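Local coordinates for protein uroporphyrinogen III synthase (Thermus thermophilus, PDB 1WCW) that probably catalyses the cyclisation of the linear tetrapyrrole hydroxymethylbilane to uroporphyrinogen III, a step of tetrapyrrole biosynthesis, at residues 139-144 with 198-203; 16-21 with 243-248. One frame throughout, in Å; residues are numbered along the deposited sequence.

Contact 1 (139-144 with 198-203)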
loop_
_atom_site.group_PDB
_atom_site.type_symbol
_atom_site.label_atom_id
_atom_site.label_comp_id
_atom_site.label_asym_id
_atom_site.label_seq_id
_atom_site.Cartn_x
_atom_site.Cartn_y
_atom_site.Cartn_z
ATOM N N TYR A 139 6.874 3.209 5.212
ATOM C CA TYR A 139 6.951 3.508 3.794
ATOM C C TYR A 139 6.466 4.929 3.476
ATOM O O TYR A 139 6.044 5.195 2.363
ATOM C CB TYR A 139 6.195 2.495 2.990
ATOM C CG TYR A 139 4.817 2.249 3.490
ATOM C CD1 TYR A 139 3.722 3.037 3.082
ATOM C CD2 TYR A 139 4.560 1.184 4.389
ATOM C CE1 TYR A 139 2.382 2.775 3.540
ATOM C CE2 TYR A 139 3.292 0.918 4.846
ATOM C CZ TYR A 139 2.195 1.719 4.412
ATOM O OH TYR A 139 0.935 1.454 4.796
ATOM N N GLY A 140 6.564 5.816 4.438
ATOM C CA GLY A 140 6.253 7.241 4.211
ATOM C C GLY A 140 4.932 7.764 4.712
ATOM O O GLY A 140 4.755 8.957 4.785
ATOM N N LYS A 141 3.997 6.898 5.034
ATOM C CA LYS A 141 2.654 7.312 5.467
ATOM C C LYS A 141 2.559 6.987 6.958
ATOM O O LYS A 141 2.960 5.875 7.372
ATOM C CB LYS A 141 1.624 6.507 4.699
ATOM C CG LYS A 141 0.119 6.951 4.828
ATOM C CD LYS A 141 -0.180 8.012 3.814
ATOM C CE LYS A 141 -1.684 8.310 3.652
ATOM N NZ LYS A 141 -2.440 8.517 4.963
ATOM N N PRO A 142 2.024 7.874 7.792
ATOM C CA PRO A 142 1.931 7.562 9.223
ATOM C C PRO A 142 1.086 6.313 9.459
ATOM O O PRO A 142 0.095 6.083 8.783
ATOM C CB PRO A 142 1.191 8.764 9.817
ATOM C CG PRO A 142 1.438 9.854 8.857
ATOM C CD PRO A 142 1.648 9.289 7.500
ATOM N N LEU A 143 1.502 5.545 10.470
ATOM C CA LEU A 143 0.726 4.347 10.880
ATOM C C LEU A 143 0.469 4.536 12.383
ATOM O O LEU A 143 0.961 3.825 13.263
ATOM C CB LEU A 143 1.518 3.071 10.622
ATOM C CG LEU A 143 1.824 2.841 9.163
ATOM C CD1 LEU A 143 2.687 1.525 9.009
ATOM C CD2 LEU A 143 0.511 2.648 8.411
ATOM N N PRO A 144 -0.370 5.507 12.729
ATOM C CA PRO A 144 -0.604 5.765 14.147
ATOM C C PRO A 144 -1.222 4.666 14.988
ATOM O O PRO A 144 -0.897 4.559 16.173
ATOM C CB PRO A 144 -1.450 7.047 14.134
ATOM C CG PRO A 144 -2.228 6.918 12.879
ATOM C CD PRO A 144 -1.177 6.371 11.867
ATOM N N LEU A 198 -5.904 10.005 -2.824
ATOM C CA LEU A 198 -6.937 10.736 -3.551
ATOM C C LEU A 198 -7.869 11.458 -2.618
ATOM O O LEU A 198 -8.128 12.671 -2.824
ATOM C CB LEU A 198 -7.676 9.708 -4.421
ATOM C CG LEU A 198 -8.843 10.314 -5.178
ATOM C CD1 LEU A 198 -8.400 11.426 -6.160
ATOM C CD2 LEU A 198 -9.539 9.227 -5.994
ATOM N N PHE A 199 -8.413 10.780 -1.617
ATOM C CA PHE A 199 -9.355 11.466 -0.736
ATOM C C PHE A 199 -8.680 12.455 0.150
ATOM O O PHE A 199 -9.340 13.514 0.413
ATOM C CB PHE A 199 -10.128 10.437 0.109
ATOM C CG PHE A 199 -11.365 9.931 -0.575
ATOM C CD1 PHE A 199 -11.365 8.814 -1.358
ATOM C CD2 PHE A 199 -12.534 10.691 -0.494
ATOM C CE1 PHE A 199 -12.522 8.432 -2.060
ATOM C CE2 PHE A 199 -13.692 10.322 -1.200
ATOM C CZ PHE A 199 -13.680 9.214 -1.952
ATOM N N GLU A 200 -7.441 12.261 0.573
ATOM C CA GLU A 200 -6.786 13.271 1.445
ATOM C C GLU A 200 -6.404 14.469 0.622
ATOM O O GLU A 200 -6.260 15.571 1.238
ATOM C CB GLU A 200 -5.549 12.712 2.158
ATOM C CG GLU A 200 -5.866 11.630 3.199
ATOM C CD GLU A 200 -4.641 11.012 3.811
ATOM O OE1 GLU A 200 -3.543 11.518 3.527
ATOM O OE2 GLU A 200 -4.720 10.021 4.531
ATOM N N GLY A 201 -6.210 14.328 -0.684
ATOM C CA GLY A 201 -5.790 15.448 -1.500
ATOM C C GLY A 201 -6.862 16.107 -2.326
ATOM O O GLY A 201 -6.514 17.090 -3.040
ATOM N N ALA A 202 -8.098 15.650 -2.296
ATOM C CA ALA A 202 -9.166 16.279 -3.092
ATOM C C ALA A 202 -9.573 17.657 -2.592
ATOM O O ALA A 202 -9.563 17.917 -1.385
ATOM C CB ALA A 202 -10.409 15.392 -3.082
ATOM N N LYS A 203 -9.889 18.519 -3.539
ATOM C CA LYS A 203 -10.449 19.808 -3.132
ATOM C C LYS A 203 -11.844 19.631 -2.540
ATOM O O LYS A 203 -12.213 20.344 -1.552
ATOM C CB LYS A 203 -10.556 20.733 -4.333
ATOM C CG LYS A 203 -9.220 21.292 -4.773
ATOM C CD LYS A 203 -9.303 22.281 -5.947
ATOM C CE LYS A 203 -7.863 22.717 -6.352
ATOM N NZ LYS A 203 -7.775 23.522 -7.650
HETATM O O HOH W 1 -1.693 11.453 5.239
#
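Lys-141 and Glu-200 mark the closest backbone approach, yet their CA atoms are still 11.9 Å apart. Lys-141 sits in the loop between strand 132-137 and helix 144-152. Glu-200 lies on helix 192-201. Two long side chains reach across from opposite directions, and no other residues of these segments touch. The bond is a salt bridge: Lys-141 NZ donates to Glu-200 OE2 at 2.8 Å. OE2 receives it on its syn lone pair, the side facing the other carboxylate oxygen. The second oxygen is less close, with NZ 3.5 Å from Glu-200 OE1. The ammonium therefore favours one oxygen and does not straddle both equally. A water joins the same two groups by a second route. It accepts from Lys-141 NZ at 3.0 Å and donates to Glu-200 OE1, so each carboxylate oxygen has a partner. The lysine leaves its backbone with CG trans to N (chi1 -170°) and then bends at chi2 and chi4. Glu-200 simply extends beyond CG. The Lys-141 side chain also rests on Ile-193, Glu-196 and Phe-197 of the same helix. Loop 139-144 follows strand 132-137 of the mixed sheet, and helix 192-201 follows strand 186-189 of the parallel sheet, so the salt bridge spans the cleft between the two domains. Only 72 Å² is buried, and the contact lies at the surface. Between these two segments the contact is purely polar, one direct bond and one through water. A surface salt bridge of this kind could probably break and re-form if the two domains shift, as they do among structures of this family.

Contact 2 (16-21 with 243-248); sequences LRRKEA and ERLGSL
Ala-21 and Leu-245 bring the two backbones nearest, with CA atoms 7.8 Å apart. Both segments run from a loop into the first turn of a helix, 19-28 on one side and 245-260 on the other. Arg-18 and Arg-244 are the respective N-cap residues. Arg-18 carries most of the contact. Its NH2 donates to the backbone carbonyl Glu-243 O at 3.1 Å, and the N-H points nearly straight at the oxygen (166°). The oxygen lies at the guanidinium edge, only 9° out of its plane. Leu-245 covers one face of the same group. Its CG stands over the centre, 3.9 Å from Arg-18 CZ. The flat cation is thus met on a face by an aliphatic branch and at its edge by a carbonyl, which should limit how far it can turn. Nearer the backbone, Leu-245 CD1 lies 3.9 Å from Arg-18 CB. A bend at chi3 (-65°) turns the far end of the arginine over Leu-245 CG. Ala-21 adds a looser apolar touch, its CB 4.4 Å from Leu-245 CD1. With an alanine here in place of Arg-18 the guanidinium is gone, which would probably leave Glu-243 O without this donor and uncover one side of Leu-245. Arg-18 and Leu-245 both also touch Tyr-13 of strand 10-13, so the pair sits against the sheet. Near the start of the last helix, Ser-247 OG bonds to Asp-240 OD1. A parallel sheet of order 2-1-3-4-5 with helices on its faces is the flavodoxin-like alpha/beta fold, and here the first and last helices of that domain meet at their N-terminal ends.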
loop_
_atom_site.group_PDB
_atom_site.type_symbol
_atom_site.label_atom_id
_atom_site.label_comp_id
_atom_site.label_asym_id
_atom_site.label_seq_id
_atom_site.Cartn_x
_atom_site.Cartn_y
_atom_site.Cartn_z
ATOM N N LEU A 16 0.917 3.617 -10.119
ATOM C CA LEU A 16 2.156 4.171 -10.664
ATOM C C LEU A 16 3.049 3.140 -11.369
ATOM O O LEU A 16 3.502 3.364 -12.463
ATOM C CB LEU A 16 2.943 4.843 -9.544
ATOM C CG LEU A 16 4.262 5.541 -9.891
ATOM C CD1 LEU A 16 4.064 6.741 -10.776
ATOM C CD2 LEU A 16 4.891 5.952 -8.614
ATOM N N ARG A 17 3.232 2.018 -10.738
ATOM C CA ARG A 17 4.139 0.957 -11.173
ATOM C C ARG A 17 3.934 0.217 -12.480
ATOM O O ARG A 17 4.861 0.024 -13.270
ATOM C CB ARG A 17 4.199 -0.082 -10.052
ATOM C CG ARG A 17 4.337 0.484 -8.609
ATOM C CD ARG A 17 3.369 1.703 -8.210
ATOM N NE ARG A 17 2.039 1.365 -7.706
ATOM C CZ ARG A 17 0.999 1.131 -8.481
ATOM N NH1 ARG A 17 -0.162 0.827 -7.961
ATOM N NH2 ARG A 17 1.136 1.197 -9.795
ATOM N N ARG A 18 2.708 -0.186 -12.715
ATOM C CA ARG A 18 2.298 -0.968 -13.867
ATOM C C ARG A 18 1.406 -0.227 -14.885
ATOM O O ARG A 18 0.537 -0.814 -15.521
ATOM C CB ARG A 18 1.549 -2.230 -13.379
ATOM C CG ARG A 18 2.505 -3.305 -12.775
ATOM C CD ARG A 18 1.731 -4.607 -12.512
ATOM N NE ARG A 18 0.726 -4.373 -11.476
ATOM C CZ ARG A 18 -0.177 -5.272 -11.078
ATOM N NH1 ARG A 18 -1.059 -4.972 -10.129
ATOM N NH2 ARG A 18 -0.201 -6.478 -11.628
ATOM N N LYS A 19 1.646 1.059 -15.063
ATOM C CA LYS A 19 0.882 1.872 -16.033
ATOM C C LYS A 19 0.914 1.341 -17.437
ATOM O O LYS A 19 -0.086 1.393 -18.158
ATOM C CB LYS A 19 1.508 3.273 -16.160
ATOM C CG LYS A 19 1.392 4.087 -14.958
ATOM C CD LYS A 19 2.064 5.435 -15.162
ATOM C CE LYS A 19 2.083 6.264 -13.872
ATOM N NZ LYS A 19 2.709 7.606 -14.102
ATOM N N GLU A 20 2.076 0.962 -17.913
ATOM C CA GLU A 20 2.227 0.479 -19.269
ATOM C C GLU A 20 1.452 -0.829 -19.490
ATOM O O GLU A 20 0.815 -1.050 -20.549
ATOM C CB GLU A 20 3.728 0.278 -19.548
ATOM C CG GLU A 20 4.184 0.166 -20.993
ATOM C CD GLU A 20 5.757 0.202 -21.146
ATOM O OE1 GLU A 20 6.475 -0.725 -20.657
ATOM O OE2 GLU A 20 6.280 1.164 -21.766
ATOM N N ALA A 21 1.483 -1.689 -18.486
ATOM C CA ALA A 21 0.776 -2.945 -18.629
ATOM C C ALA A 21 -0.715 -2.639 -18.620
ATOM O O ALA A 21 -1.475 -3.243 -19.373
ATOM C CB ALA A 21 1.126 -3.938 -17.486
ATOM N N GLU A 243 -4.726 -9.788 -8.081
ATOM C CA GLU A 243 -3.515 -9.029 -8.365
ATOM C C GLU A 243 -3.111 -9.071 -9.881
ATOM O O GLU A 243 -2.038 -8.546 -10.245
ATOM C CB GLU A 243 -2.348 -9.534 -7.489
ATOM C CG GLU A 243 -2.613 -9.477 -5.971
ATOM C CD GLU A 243 -1.380 -9.856 -5.122
ATOM O OE1 GLU A 243 -0.882 -10.993 -5.250
ATOM O OE2 GLU A 243 -0.904 -9.021 -4.310
ATOM N N ARG A 244 -3.923 -9.672 -10.773
ATOM C CA ARG A 244 -3.590 -9.669 -12.212
ATOM C C ARG A 244 -4.438 -8.562 -12.869
ATOM O O ARG A 244 -5.656 -8.563 -12.655
ATOM C CB ARG A 244 -3.929 -11.013 -12.864
ATOM C CG ARG A 244 -3.115 -12.177 -12.264
ATOM C CD ARG A 244 -3.103 -13.367 -13.236
ATOM N NE ARG A 244 -4.449 -13.934 -13.370
ATOM C CZ ARG A 244 -5.073 -14.591 -12.401
ATOM N NH1 ARG A 244 -6.288 -15.043 -12.608
ATOM N NH2 ARG A 244 -4.460 -14.807 -11.248
ATOM N N LEU A 245 -3.827 -7.635 -13.613
ATOM C CA LEU A 245 -4.583 -6.534 -14.231
ATOM C C LEU A 245 -5.557 -7.048 -15.311
ATOM O O LEU A 245 -6.625 -6.453 -15.585
ATOM C CB LEU A 245 -3.613 -5.466 -14.819
ATOM C CG LEU A 245 -2.943 -4.597 -13.738
ATOM C CD1 LEU A 245 -1.977 -3.674 -14.389
ATOM C CD2 LEU A 245 -3.976 -3.800 -12.936
ATOM N N GLY A 246 -5.257 -8.215 -15.834
ATOM C CA GLY A 246 -6.114 -8.808 -16.836
ATOM C C GLY A 246 -7.367 -9.290 -16.131
ATOM O O GLY A 246 -8.456 -9.202 -16.742
ATOM N N SER A 247 -7.238 -9.782 -14.900
ATOM C CA SER A 247 -8.388 -10.283 -14.173
ATOM C C SER A 247 -9.328 -9.122 -13.760
ATOM O O SER A 247 -10.574 -9.207 -13.810
ATOM C CB SER A 247 -7.931 -11.080 -12.934
ATOM O OG SER A 247 -9.019 -11.498 -12.140
ATOM N N LEU A 248 -8.702 -8.049 -13.295
ATOM C CA LEU A 248 -9.431 -6.890 -12.854
ATOM C C LEU A 248 -10.301 -6.356 -13.974
ATOM O O LEU A 248 -11.533 -6.155 -13.835
ATOM C CB LEU A 248 -8.407 -5.849 -12.498
ATOM C CG LEU A 248 -8.981 -4.451 -12.311
ATOM C CD1 LEU A 248 -9.894 -4.529 -11.111
ATOM C CD2 LEU A 248 -7.837 -3.448 -12.094
#

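From the N terminus the chain forms strand 10-13 and then enters the first segment of contact 2. After strand 32-35 it leaves the parallel sheet and enters the mixed sheet with strand 39-43. Segment 139-144 follows strand 132-137 there. Helix 144-152 and the long strand 155-167 follow, and the chain returns to the parallel-sheet domain, where helix 192-201 brings the second segment of contact 1, closing a loop of 53 intervening residues. Contact 2 closes later, at 243-248, over 221 residues, so the shorter loop lies wholly within the longer one. Contact 1 spans the two domains, while contact 2 joins the first and last helices of one. Their centres are 22 Å apart.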